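Alpha-amylase (Eubacterium rectale DSM 17629, PDB 6AZ5) probably binds starch-type alpha-glucans through its family 41 carbohydrate-binding module, helping a cell-surface amylase to hold starch in the human gut. Local coordinates at residues F5-Y10 against R88-S93; G40-A45 against H110-I115; V49-Q54 against Y101-S106. One frame throughout, in Å; residues are numbered along the deposited sequence.

Contact 1 (F5-Y10 against R88-S93); sequences FTIYYY and RSFTIS
Phe-5 and Phe-90 meet in an offset edge-to-face aromatic pair, the edge of Phe-90 presented to the face of Phe-5. Their centroids lie 5.6 Å apart and the ring planes are turned by 76° against each other. The far end of each ring does the touching: Phe-5 CE2 lies 3.7 Å from Phe-90 CZ, and Phe-5 CZ sits at the edge of the Phe-90 ring, in its plane, 3.8 Å from Phe-90 CZ. Both side chains leave their strands toward the partner segment and approach from opposite directions. Both also take the less common first rotamer, with CG between the backbone N and the carbonyl carbon (chi1 60° for Phe-5 and 67° for Phe-90), which turns the edge of Phe-90 in toward the face of Phe-5.

Aliphatic contacts flank this pair at longer range. Ile-7, two residues along the same strand, sends CD1 to 4.5 Å from Phe-90 CE1, approaching that ring obliquely. On the other segment Ile-92, just past the end of strand 88-91, holds CG1 4.5 Å from Phe-5 CE1. Leu-100 of strand 99-103 packs against both phenylalanines, and strand 66-72 supplies Leu-69 beside Ile-7 and Val-67 beside Ile-92.

No hydrogen bond joins the two segments. Strand 3-10 pairs instead with strands 49-58 and 99-103, and strand 88-91 with strand 66-72, so the contact spans the interior of the beta-sandwich characteristic of family 41 carbohydrate-binding modules. All four touching residues are buried. Probably held by dispersion, with a weak edge-to-face electrostatic contribution, the junction is likely to depend on the fit of its side chains, with no polar bond across it.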
loop_
_atom_site.group_PDB
_atom_site.type_symbol
_atom_site.label_atom_id
_atom_site.label_comp_id
_atom_site.label_asym_id
_atom_site.label_seq_id
_atom_site.Cartn_x
_atom_site.Cartn_y
_atom_site.Cartn_z
ATOM N N PHE A 5 0.938 2.145 10.631
ATOM C CA PHE A 5 1.816 2.688 9.609
ATOM C C PHE A 5 0.999 3.194 8.427
ATOM O O PHE A 5 -0.154 2.823 8.250
ATOM C CB PHE A 5 2.840 1.647 9.145
ATOM C CG PHE A 5 2.233 0.399 8.563
ATOM C CD1 PHE A 5 1.911 -0.679 9.377
ATOM C CD2 PHE A 5 2.008 0.291 7.198
ATOM C CE1 PHE A 5 1.363 -1.835 8.843
ATOM C CE2 PHE A 5 1.456 -0.861 6.658
ATOM C CZ PHE A 5 1.135 -1.925 7.481
ATOM N N THR A 6 1.613 4.062 7.638
ATOM C CA THR A 6 0.995 4.579 6.432
ATOM C C THR A 6 1.611 3.877 5.232
ATOM O O THR A 6 2.809 3.595 5.220
ATOM C CB THR A 6 1.193 6.104 6.311
ATOM O OG1 THR A 6 0.639 6.747 7.464
ATOM C CG2 THR A 6 0.518 6.642 5.068
ATOM N N ILE A 7 0.800 3.572 4.230
ATOM C CA ILE A 7 1.350 3.034 2.999
ATOM C C ILE A 7 0.820 3.796 1.787
ATOM O O ILE A 7 -0.391 3.940 1.592
ATOM C CB ILE A 7 1.077 1.510 2.872
ATOM C CG1 ILE A 7 1.468 1.010 1.484
ATOM C CG2 ILE A 7 -0.370 1.178 3.170
ATOM C CD1 ILE A 7 1.704 -0.488 1.445
ATOM N N TYR A 8 1.759 4.319 1.003
ATOM C CA TYR A 8 1.463 5.012 -0.245
ATOM C C TYR A 8 1.585 4.056 -1.420
ATOM O O TYR A 8 2.470 3.199 -1.431
ATOM C CB TYR A 8 2.414 6.186 -0.467
ATOM C CG TYR A 8 2.412 7.250 0.605
ATOM C CD1 TYR A 8 1.257 7.581 1.293
ATOM C CD2 TYR A 8 3.579 7.937 0.917
ATOM C CE1 TYR A 8 1.265 8.569 2.267
ATOM C CE2 TYR A 8 3.597 8.919 1.888
ATOM C CZ TYR A 8 2.440 9.228 2.563
ATOM O OH TYR A 8 2.458 10.204 3.530
ATOM N N TYR A 9 0.714 4.218 -2.415
ATOM C CA TYR A 9 0.763 3.387 -3.618
ATOM C C TYR A 9 0.670 4.213 -4.896
ATOM O O TYR A 9 -0.181 5.093 -5.029
ATOM C CB TYR A 9 -0.357 2.344 -3.595
ATOM C CG TYR A 9 -0.533 1.580 -4.889
ATOM C CD1 TYR A 9 0.394 0.624 -5.291
ATOM C CD2 TYR A 9 -1.640 1.802 -5.706
ATOM C CE1 TYR A 9 0.233 -0.082 -6.475
ATOM C CE2 TYR A 9 -1.812 1.097 -6.889
ATOM C CZ TYR A 9 -0.872 0.158 -7.270
ATOM O OH TYR A 9 -1.039 -0.542 -8.444
ATOM N N TYR A 10 1.557 3.930 -5.838
ATOM C CA TYR A 10 1.527 4.641 -7.104
ATOM C C TYR A 10 1.400 3.680 -8.275
ATOM O O TYR A 10 2.079 2.652 -8.338
ATOM C CB TYR A 10 2.778 5.508 -7.280
ATOM C CG TYR A 10 2.837 6.192 -8.626
ATOM C CD1 TYR A 10 2.155 7.380 -8.853
ATOM C CD2 TYR A 10 3.571 5.645 -9.675
ATOM C CE1 TYR A 10 2.202 8.006 -10.089
ATOM C CE2 TYR A 10 3.623 6.265 -10.915
ATOM C CZ TYR A 10 2.938 7.442 -11.114
ATOM O OH TYR A 10 2.988 8.062 -12.342
ATOM N N ARG A 88 4.183 -9.290 -3.430
ATOM C CA ARG A 88 5.126 -8.355 -2.831
ATOM C C ARG A 88 5.261 -8.607 -1.337
ATOM O O ARG A 88 4.545 -9.432 -0.769
ATOM C CB ARG A 88 4.696 -6.909 -3.079
ATOM C CG ARG A 88 4.384 -6.585 -4.521
ATOM C CD ARG A 88 5.503 -7.015 -5.461
ATOM N NE ARG A 88 5.208 -6.627 -6.840
ATOM C CZ ARG A 88 5.923 -6.997 -7.899
ATOM N NH1 ARG A 88 6.991 -7.772 -7.752
ATOM N NH2 ARG A 88 5.566 -6.587 -9.109
ATOM N N SER A 89 6.188 -7.899 -0.700
ATOM C CA SER A 89 6.360 -8.013 0.741
ATOM C C SER A 89 7.198 -6.881 1.315
ATOM O O SER A 89 7.960 -6.225 0.600
ATOM C CB SER A 89 7.002 -9.355 1.110
ATOM O OG SER A 89 8.344 -9.412 0.669
ATOM N N PHE A 90 7.045 -6.664 2.616
ATOM C CA PHE A 90 7.893 -5.746 3.363
ATOM C C PHE A 90 7.873 -6.146 4.823
ATOM O O PHE A 90 7.107 -7.019 5.228
ATOM C CB PHE A 90 7.445 -4.288 3.201
ATOM C CG PHE A 90 6.105 -3.976 3.817
ATOM C CD1 PHE A 90 4.935 -4.164 3.097
ATOM C CD2 PHE A 90 6.015 -3.456 5.101
ATOM C CE1 PHE A 90 3.694 -3.863 3.653
ATOM C CE2 PHE A 90 4.777 -3.153 5.668
ATOM C CZ PHE A 90 3.614 -3.360 4.940
ATOM N N THR A 91 8.726 -5.510 5.613
ATOM C CA THR A 91 8.790 -5.800 7.034
ATOM C C THR A 91 8.310 -4.592 7.824
ATOM O O THR A 91 8.714 -3.467 7.557
ATOM C CB THR A 91 10.221 -6.192 7.456
ATOM O OG1 THR A 91 10.641 -7.335 6.699
ATOM C CG2 THR A 91 10.278 -6.528 8.939
ATOM N N ILE A 92 7.425 -4.828 8.784
ATOM C CA ILE A 92 6.924 -3.761 9.635
ATOM C C ILE A 92 8.033 -3.279 10.569
ATOM O O ILE A 92 8.472 -4.014 11.450
ATOM C CB ILE A 92 5.710 -4.234 10.443
ATOM C CG1 ILE A 92 4.646 -4.801 9.495
ATOM C CG2 ILE A 92 5.156 -3.105 11.299
ATOM C CD1 ILE A 92 3.592 -5.628 10.198
ATOM N N SER A 93 8.492 -2.047 10.356
ATOM C CA SER A 93 9.636 -1.503 11.089
ATOM C C SER A 93 9.268 -0.995 12.479
ATOM O O SER A 93 10.109 -0.951 13.373
ATOM C CB SER A 93 10.282 -0.364 10.299
ATOM O OG SER A 93 9.533 0.834 10.417
#

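Contact 2 (G40-A45 against H110-I115)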
loop_
_atom_site.group_PDB
_atom_site.type_symbol
_atom_site.label_atom_id
_atom_site.label_comp_id
_atom_site.label_asym_id
_atom_site.label_seq_id
_atom_site.Cartn_x
_atom_site.Cartn_y
_atom_site.Cartn_z
ATOM N N GLY A 40 -7.433 7.868 0.806
ATOM C CA GLY A 40 -6.847 9.194 0.784
ATOM C C GLY A 40 -5.777 9.333 -0.280
ATOM O O GLY A 40 -5.470 8.379 -0.990
ATOM N N THR A 41 -5.220 10.533 -0.406
ATOM C CA THR A 41 -4.122 10.758 -1.338
ATOM C C THR A 41 -2.974 11.492 -0.665
ATOM O O THR A 41 -3.156 12.153 0.358
ATOM C CB THR A 41 -4.549 11.583 -2.576
ATOM O OG1 THR A 41 -4.806 12.936 -2.182
ATOM C CG2 THR A 41 -5.790 10.995 -3.227
ATOM N N TYR A 42 -1.795 11.374 -1.258
ATOM C CA TYR A 42 -0.641 12.161 -0.848
ATOM C C TYR A 42 0.022 12.771 -2.071
ATOM O O TYR A 42 0.452 12.048 -2.970
ATOM C CB TYR A 42 0.359 11.299 -0.080
ATOM C CG TYR A 42 1.738 11.906 0.048
ATOM C CD1 TYR A 42 1.949 13.044 0.815
ATOM C CD2 TYR A 42 2.834 11.326 -0.576
ATOM C CE1 TYR A 42 3.209 13.593 0.946
ATOM C CE2 TYR A 42 4.100 11.869 -0.450
ATOM C CZ TYR A 42 4.283 13.000 0.313
ATOM O OH TYR A 42 5.540 13.546 0.441
ATOM N N TYR A 43 0.105 14.097 -2.119
ATOM C CA TYR A 43 0.780 14.727 -3.244
ATOM C C TYR A 43 2.284 14.773 -3.029
ATOM O O TYR A 43 2.777 15.401 -2.091
ATOM C CB TYR A 43 0.264 16.133 -3.502
ATOM C CG TYR A 43 0.912 16.736 -4.724
ATOM C CD1 TYR A 43 0.686 16.195 -5.982
ATOM C CD2 TYR A 43 1.773 17.823 -4.620
ATOM C CE1 TYR A 43 1.285 16.726 -7.104
ATOM C CE2 TYR A 43 2.375 18.366 -5.741
ATOM C CZ TYR A 43 2.127 17.811 -6.980
ATOM O OH TYR A 43 2.721 18.333 -8.107
ATOM N N ASP A 44 2.999 14.098 -3.920
ATOM C CA ASP A 44 4.450 14.030 -3.900
ATOM C C ASP A 44 5.032 15.200 -4.683
ATOM O O ASP A 44 5.240 15.100 -5.887
ATOM C CB ASP A 44 4.900 12.695 -4.494
ATOM C CG ASP A 44 6.397 12.486 -4.441
ATOM O OD1 ASP A 44 7.150 13.453 -4.196
ATOM O OD2 ASP A 44 6.820 11.331 -4.660
ATOM N N ALA A 45 5.311 16.299 -3.994
ATOM C CA ALA A 45 5.801 17.504 -4.654
ATOM C C ALA A 45 7.186 17.316 -5.279
ATOM O O ALA A 45 7.561 18.061 -6.185
ATOM C CB ALA A 45 5.822 18.660 -3.671
ATOM N N HIS A 110 10.686 1.444 2.636
ATOM C CA HIS A 110 10.562 2.471 3.663
ATOM C C HIS A 110 11.074 3.834 3.223
ATOM O O HIS A 110 10.752 4.846 3.846
ATOM C CB HIS A 110 11.293 2.041 4.930
ATOM C CG HIS A 110 10.553 1.016 5.730
ATOM N ND1 HIS A 110 10.822 -0.334 5.636
ATOM C CD2 HIS A 110 9.547 1.142 6.619
ATOM C CE1 HIS A 110 10.016 -0.994 6.445
ATOM N NE2 HIS A 110 9.229 -0.123 7.057
ATOM N N GLU A 111 11.863 3.874 2.157
ATOM C CA GLU A 111 12.343 5.162 1.676
ATOM C C GLU A 111 11.714 5.541 0.345
ATOM O O GLU A 111 11.527 4.704 -0.538
ATOM C CB GLU A 111 13.861 5.173 1.553
ATOM C CG GLU A 111 14.443 6.572 1.698
ATOM C CD GLU A 111 15.865 6.565 2.226
ATOM O OE1 GLU A 111 16.163 5.766 3.141
ATOM O OE2 GLU A 111 16.683 7.361 1.721
ATOM N N LYS A 112 11.393 6.823 0.224
ATOM C CA LYS A 112 10.715 7.371 -0.940
ATOM C C LYS A 112 11.558 7.253 -2.204
ATOM O O LYS A 112 12.668 7.777 -2.263
ATOM C CB LYS A 112 10.359 8.829 -0.670
ATOM C CG LYS A 112 9.760 9.574 -1.827
ATOM C CD LYS A 112 9.346 10.950 -1.357
ATOM C CE LYS A 112 9.206 11.905 -2.510
ATOM N NZ LYS A 112 8.581 13.185 -2.072
ATOM N N PRO A 113 11.027 6.554 -3.220
ATOM C CA PRO A 113 11.713 6.349 -4.498
ATOM C C PRO A 113 11.560 7.514 -5.466
ATOM O O PRO A 113 10.776 8.431 -5.225
ATOM C CB PRO A 113 11.033 5.097 -5.057
ATOM C CG PRO A 113 9.668 5.145 -4.502
ATOM C CD PRO A 113 9.785 5.771 -3.132
ATOM N N VAL A 114 12.321 7.458 -6.555
ATOM C CA VAL A 114 12.272 8.460 -7.607
ATOM C C VAL A 114 11.321 7.996 -8.705
ATOM O O VAL A 114 11.466 6.894 -9.237
ATOM C CB VAL A 114 13.674 8.721 -8.223
ATOM C CG1 VAL A 114 13.609 9.843 -9.230
ATOM C CG2 VAL A 114 14.703 9.052 -7.141
ATOM N N ILE A 115 10.347 8.837 -9.035
ATOM C CA ILE A 115 9.420 8.567 -10.128
ATOM C C ILE A 115 9.527 9.685 -11.161
ATOM O O ILE A 115 9.670 10.853 -10.804
ATOM C CB ILE A 115 7.961 8.445 -9.615
ATOM C CG1 ILE A 115 7.832 7.231 -8.697
ATOM C CG2 ILE A 115 6.960 8.340 -10.768
ATOM C CD1 ILE A 115 6.562 7.215 -7.916
#
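A salt bridge between Asp-44 and Lys-112 fastens the C-terminal tail, which has no regular secondary structure here, to the turn end of the beta hairpin formed by strands 35-44 and 49-58. Lys-112 is extended along its whole length, its CG anti to the backbone N (chi1 175°), and this straight reach carries the ammonium group from the tail to the carboxylate, which comes from the opposite direction. Lys-112 NZ donates to Asp-44 OD1 at 2.6 Å and meets that oxygen from above the carboxylate plane, 53° out of it. The methylene next to the charge lies against the same group, with Lys-112 CE 3.3 Å from Asp-44 OD2. Tyr-42 stands at the margin of the contact, crossing the lysine chain at about a right angle; its OH is 4.0 Å from Lys-112 NZ.

Each charged group has further partners. Asp-44 OD2 accepts hydrogen bonds from Asn-47 ND2 and Trp-51 NE1, while Lys-112 NZ makes a second salt bridge with Glu-46. Asn-47 also binds Pro-113 O and Ile-115 N, so the same turn grips the tail through its backbone.

Exchanging the carboxylate of Asp-44 for the methyl group of an alanine would probably leave the indole N-H of Trp-51 without this acceptor and Lys-112 without one of its salt-bridge partners. With an ammonium group and two N-H donors on its oxygens, the buried carboxylate is likely to stay ionised; it links the lysine of the tail, the turn and a core tryptophan.

Contact 3 (V49-Q54 against Y101-S106)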
loop_
_atom_site.group_PDB
_atom_site.type_symbol
_atom_site.label_atom_id
_atom_site.label_comp_id
_atom_site.label_asym_id
_atom_site.label_seq_id
_atom_site.Cartn_x
_atom_site.Cartn_y
_atom_site.Cartn_z
ATOM N N VAL A 49 3.943 13.745 -8.515
ATOM C CA VAL A 49 2.921 12.722 -8.731
ATOM C C VAL A 49 2.028 12.586 -7.492
ATOM O O VAL A 49 2.371 13.064 -6.408
ATOM C CB VAL A 49 3.542 11.354 -9.051
ATOM C CG1 VAL A 49 4.368 11.432 -10.326
ATOM C CG2 VAL A 49 4.391 10.868 -7.877
ATOM N N THR A 50 0.884 11.928 -7.652
ATOM C CA THR A 50 -0.029 11.716 -6.529
ATOM C C THR A 50 -0.125 10.236 -6.154
ATOM O O THR A 50 -0.295 9.374 -7.017
ATOM C CB THR A 50 -1.436 12.262 -6.842
ATOM O OG1 THR A 50 -1.345 13.665 -7.117
ATOM C CG2 THR A 50 -2.374 12.048 -5.664
ATOM N N TRP A 51 -0.001 9.949 -4.862
ATOM C CA TRP A 51 -0.096 8.580 -4.366
ATOM C C TRP A 51 -1.466 8.301 -3.756
ATOM O O TRP A 51 -2.094 9.202 -3.210
ATOM C CB TRP A 51 0.973 8.306 -3.301
ATOM C CG TRP A 51 2.396 8.510 -3.721
ATOM C CD1 TRP A 51 3.028 9.702 -3.949
ATOM C CD2 TRP A 51 3.382 7.491 -3.906
ATOM N NE1 TRP A 51 4.342 9.482 -4.292
ATOM C CE2 TRP A 51 4.585 8.131 -4.271
ATOM C CE3 TRP A 51 3.366 6.096 -3.816
ATOM C CZ2 TRP A 51 5.752 7.428 -4.537
ATOM C CZ3 TRP A 51 4.527 5.399 -4.079
ATOM C CH2 TRP A 51 5.704 6.064 -4.436
ATOM N N PHE A 52 -1.920 7.051 -3.844
ATOM C CA PHE A 52 -2.998 6.577 -2.976
ATOM C C PHE A 52 -2.429 6.441 -1.566
ATOM O O PHE A 52 -1.279 6.047 -1.403
ATOM C CB PHE A 52 -3.553 5.220 -3.436
ATOM C CG PHE A 52 -4.268 5.260 -4.759
ATOM C CD1 PHE A 52 -3.575 5.046 -5.940
ATOM C CD2 PHE A 52 -5.634 5.494 -4.819
ATOM C CE1 PHE A 52 -4.229 5.074 -7.156
ATOM C CE2 PHE A 52 -6.294 5.527 -6.030
ATOM C CZ PHE A 52 -5.591 5.316 -7.202
ATOM N N LYS A 53 -3.214 6.748 -0.541
ATOM C CA LYS A 53 -2.725 6.514 0.810
ATOM C C LYS A 53 -3.769 5.838 1.682
ATOM O O LYS A 53 -4.971 5.944 1.435
ATOM C CB LYS A 53 -2.267 7.828 1.457
ATOM C CG LYS A 53 -3.324 8.532 2.275
ATOM C CD LYS A 53 -2.814 9.845 2.850
ATOM C CE LYS A 53 -3.952 10.634 3.495
ATOM N NZ LYS A 53 -3.559 12.041 3.760
ATOM N N GLN A 54 -3.287 5.123 2.692
ATOM C CA GLN A 54 -4.136 4.609 3.755
ATOM C C GLN A 54 -3.273 4.289 4.967
ATOM O O GLN A 54 -2.056 4.144 4.849
ATOM C CB GLN A 54 -4.901 3.371 3.302
ATOM C CG GLN A 54 -4.026 2.177 2.979
ATOM C CD GLN A 54 -4.846 0.939 2.662
ATOM O OE1 GLN A 54 -5.686 0.515 3.454
ATOM N NE2 GLN A 54 -4.618 0.367 1.486
ATOM N N TYR A 101 6.470 2.988 0.804
ATOM C CA TYR A 101 6.273 3.447 -0.562
ATOM C C TYR A 101 6.164 2.261 -1.503
ATOM O O TYR A 101 7.136 1.549 -1.756
ATOM C CB TYR A 101 7.406 4.362 -1.001
ATOM C CG TYR A 101 7.491 5.632 -0.199
ATOM C CD1 TYR A 101 6.788 6.767 -0.579
ATOM C CD2 TYR A 101 8.262 5.692 0.949
ATOM C CE1 TYR A 101 6.864 7.930 0.163
ATOM C CE2 TYR A 101 8.343 6.844 1.692
ATOM C CZ TYR A 101 7.645 7.959 1.300
ATOM O OH TYR A 101 7.734 9.104 2.053
ATOM N N TYR A 102 4.958 2.052 -2.006
ATOM C CA TYR A 102 4.674 0.923 -2.861
ATOM C C TYR A 102 4.451 1.428 -4.279
ATOM O O TYR A 102 3.396 1.968 -4.606
ATOM C CB TYR A 102 3.468 0.148 -2.317
ATOM C CG TYR A 102 3.012 -1.048 -3.123
ATOM C CD1 TYR A 102 3.822 -1.617 -4.098
ATOM C CD2 TYR A 102 1.789 -1.657 -2.852
ATOM C CE1 TYR A 102 3.404 -2.721 -4.820
ATOM C CE2 TYR A 102 1.366 -2.768 -3.560
ATOM C CZ TYR A 102 2.180 -3.296 -4.544
ATOM O OH TYR A 102 1.773 -4.401 -5.255
ATOM N N VAL A 103 5.478 1.265 -5.106
ATOM C CA VAL A 103 5.350 1.491 -6.536
ATOM C C VAL A 103 4.908 0.185 -7.173
ATOM O O VAL A 103 5.538 -0.851 -6.968
ATOM C CB VAL A 103 6.666 1.978 -7.172
ATOM C CG1 VAL A 103 6.625 1.801 -8.685
ATOM C CG2 VAL A 103 6.925 3.432 -6.806
ATOM N N ASP A 104 3.799 0.236 -7.907
ATOM C CA ASP A 104 3.305 -0.919 -8.638
ATOM C C ASP A 104 4.442 -1.490 -9.478
ATOM O O ASP A 104 5.050 -0.769 -10.270
ATOM C CB ASP A 104 2.115 -0.532 -9.519
ATOM C CG ASP A 104 1.419 -1.735 -10.112
ATOM O OD1 ASP A 104 0.559 -2.317 -9.421
ATOM O OD2 ASP A 104 1.739 -2.110 -11.261
ATOM N N GLY A 105 4.751 -2.768 -9.271
ATOM C CA GLY A 105 5.853 -3.404 -9.968
ATOM C C GLY A 105 7.034 -3.799 -9.092
ATOM O O GLY A 105 7.998 -4.391 -9.576
ATOM N N SER A 106 6.960 -3.487 -7.799
ATOM C CA SER A 106 8.050 -3.816 -6.878
ATOM C C SER A 106 7.602 -3.897 -5.417
ATOM O O SER A 106 6.534 -3.406 -5.055
ATOM C CB SER A 106 9.182 -2.790 -7.017
ATOM O OG SER A 106 8.675 -1.466 -7.065
#
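Trp-51 reaches Tyr-101, Tyr-102 and Val-103 across strand 3-10, which pairs with both strand 49-58 and strand 99-103 in the beta-sandwich; the axes of strands 49-54 and 101-103 pass 9.0 Å apart at 118°. Tyr-101 sets the edge of its ring toward the face of the six-membered ring of Trp-51 in a T-shaped pair, planes at 72°. Its CD1 lies 4.0 Å above the indole plane, toward the rim, and 4.1 Å from Trp-51 CH2. Tyr-8, on the intervening strand, also meets the Tyr-101 ring.

Tyr-102 contributes backbone: its O stands at the indole edge, near the ring plane, 3.7 Å from Trp-51 CZ3. Its side chain leads away, and the hydroxyl is hydrogen-bonded to Asp-84 OD2 and Ala-71 N.

Val-103 closes the contact with one branch. CG2, anti to the carbonyl carbon, is the methyl that comes up obliquely to Trp-51 CH2, at 3.7 Å. The outer end of the indole is thus touched by a ring edge, a carbonyl and a methyl group.

Asp-104 OD1 bonds the hydroxyls of Tyr-9 and Tyr-73. The chain then reverses in a type II turn, with Gly-105 at positive phi (113°) and Ser-106 N donating to Val-103 O at 3.1 Å.

From the N terminus, strand 3-10 opens contact 1, which closes a loop of 77 residues when the chain returns as 88-93 across the sandwich. Inside that loop 40-45 and 49-54 follow each other as neighbouring antiparallel strands and open contacts 2 and 3. Both find their partners only after residue 93, so each crosses contact 1. Segment 101-106 closes contact 3 first and 110-115 closes contact 2 last, which places contact 3 within the span of contact 2. Contact 1 joins the layers through the core, contact 3 bridges strands within one layer, and contact 2 secures the tail beside it; a probable hydrogen bond from Tyr-102 N to Tyr-8 O, 2.8 Å, joins contacts 1 and 3.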